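Local coordinates for protein CG1507-PB, isoform B (Drosophila melanogaster, PDB 5FGO) that probably binds purine-rich single-stranded DNA and RNA, the present chain being its third PUR repeat, which pairs with a second copy of itself, at residues G12-E17 with I31-R36. Sequence-based numbering, arbitrary orientation.
Sequences GDLPEE and IGQNNR
Leu14 lies against Ile31 and shows how a leader segment without regular structure can be fastened to a strand through aliphatic contacts and a shared water. Followed outward, CB of Leu14 comes first, 3.9 Å from CG2 of Ile31. CG stays over the same methyl, and past the branch both methyls still touch it, but CD1 of Leu14 also points across onto the strand backbone, 3.9 Å from the carbonyl O of Ile31 and 4.0 Å from CA of Gly32, whereas CD2 faces the amide end of Gln33, with OE1 at a loose 4.4 Å. Ile31 answers with a fork of its own. With CG1 swung opposite the carbonyl carbon (chi1 -49°), that branch of Ile31 lies against the carbonyl O of Pro15 and, at 4.0 Å, its CB, while CG2 is left for Leu14. The strand 25-34 is an inner member of the four-stranded antiparallel sheet of the PUR repeat, followed in the chain by its neighbour 37-46 and completed by helix 60-72; segment 12-17 leads into the edge strand 18-22. Tyr70 of the second subunit packs on both Pro15 and Ile31, so the join also belongs to the dimer interface. Beside the apolar patch, one water links the backbones, donating to Pro15 O at 3.1 Å and accepting from Ile31 N at 3.0 Å.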
# COMPACT_ATOMS: atom_id res chain seq x y z
N GLY B 12 -15.05 17.96 0.89
CA GLY B 12 -14.07 18.85 0.29
C GLY B 12 -13.38 18.18 -0.87
O GLY B 12 -13.86 17.17 -1.38
N ASP B 13 -12.26 18.74 -1.32
CA ASP B 13 -11.58 18.15 -2.46
C ASP B 13 -10.77 17.01 -1.90
O ASP B 13 -10.60 16.91 -0.69
CB ASP B 13 -10.70 19.15 -3.19
CG ASP B 13 -10.70 18.94 -4.68
OD1 ASP B 13 -11.59 18.20 -5.16
OD2 ASP B 13 -9.83 19.49 -5.39
N LEU B 14 -10.21 16.18 -2.76
CA LEU B 14 -9.44 15.03 -2.30
C LEU B 14 -7.99 15.41 -2.10
O LEU B 14 -7.52 16.38 -2.67
CB LEU B 14 -9.57 13.89 -3.30
CG LEU B 14 -11.03 13.46 -3.54
CD1 LEU B 14 -11.14 12.43 -4.68
CD2 LEU B 14 -11.64 12.95 -2.25
N PRO B 15 -7.28 14.68 -1.23
CA PRO B 15 -5.83 14.81 -1.06
C PRO B 15 -5.10 14.74 -2.42
O PRO B 15 -5.66 14.18 -3.37
CB PRO B 15 -5.47 13.62 -0.17
CG PRO B 15 -6.68 13.41 0.64
CD PRO B 15 -7.86 13.76 -0.24
N GLU B 16 -3.87 15.24 -2.52
CA GLU B 16 -3.29 15.42 -3.84
C GLU B 16 -2.37 14.23 -4.16
O GLU B 16 -2.13 13.39 -3.29
CB GLU B 16 -2.56 16.78 -3.89
CG GLU B 16 -1.99 17.22 -5.24
OE1 GLU B 16 -1.47 19.30 -4.18
OE2 GLU B 16 -0.64 18.95 -6.18
N GLU B 17 -1.88 14.16 -5.39
CA GLU B 17 -1.07 13.04 -5.86
C GLU B 17 0.29 12.96 -5.22
O GLU B 17 0.90 13.98 -4.97
CB GLU B 17 -0.92 13.16 -7.38
CG GLU B 17 -2.24 13.08 -8.10
CD GLU B 17 -2.12 13.16 -9.60
OE1 GLU B 17 -0.98 13.20 -10.12
OE2 GLU B 17 -3.17 13.26 -10.27
N ILE B 31 -5.92 9.56 -5.09
CA ILE B 31 -7.20 9.39 -4.46
C ILE B 31 -8.36 9.53 -5.46
O ILE B 31 -8.30 10.31 -6.40
CB ILE B 31 -7.37 10.43 -3.33
CG1 ILE B 31 -6.13 10.42 -2.43
CG2 ILE B 31 -8.66 10.22 -2.55
CD1 ILE B 31 -5.88 9.12 -1.77
N GLY B 32 -9.37 8.67 -5.34
CA GLY B 32 -10.56 8.78 -6.17
C GLY B 32 -11.81 8.44 -5.38
O GLY B 32 -11.72 8.00 -4.22
N GLN B 33 -12.98 8.66 -5.98
CA GLN B 33 -14.21 8.30 -5.28
C GLN B 33 -15.33 7.94 -6.27
O GLN B 33 -15.49 8.57 -7.31
CB GLN B 33 -14.68 9.43 -4.35
CG GLN B 33 -15.32 10.62 -5.02
CD GLN B 33 -15.96 11.57 -4.02
OE1 GLN B 33 -15.73 11.47 -2.82
NE2 GLN B 33 -16.82 12.46 -4.52
N ASN B 34 -16.06 6.88 -5.95
CA ASN B 34 -17.28 6.55 -6.69
C ASN B 34 -18.45 6.38 -5.70
O ASN B 34 -18.34 6.77 -4.54
CB ASN B 34 -17.07 5.32 -7.56
CG ASN B 34 -16.56 4.16 -6.80
OD1 ASN B 34 -17.14 3.75 -5.80
ND2 ASN B 34 -15.40 3.65 -7.21
N ASN B 35 -19.56 5.80 -6.16
CA ASN B 35 -20.72 5.61 -5.29
C ASN B 35 -20.44 4.82 -4.01
O ASN B 35 -21.00 5.13 -2.96
CB ASN B 35 -21.87 4.97 -6.07
CG ASN B 35 -22.41 5.88 -7.17
OD1 ASN B 35 -22.21 7.09 -7.13
ND2 ASN B 35 -23.13 5.31 -8.12
N ARG B 36 -19.60 3.80 -4.06
CA ARG B 36 -19.30 3.11 -2.82
C ARG B 36 -18.30 3.92 -1.99
O ARG B 36 -18.17 3.69 -0.79
CB ARG B 36 -18.83 1.68 -3.03
CG ARG B 36 -19.93 0.74 -3.51
CD ARG B 36 -19.40 -0.65 -3.67
NE ARG B 36 -18.36 -0.70 -4.68
CZ ARG B 36 -17.62 -1.78 -4.94
NH1 ARG B 36 -17.80 -2.91 -4.25
NH2 ARG B 36 -16.69 -1.71 -5.88
O HOH W 1 -5.34 12.40 -5.91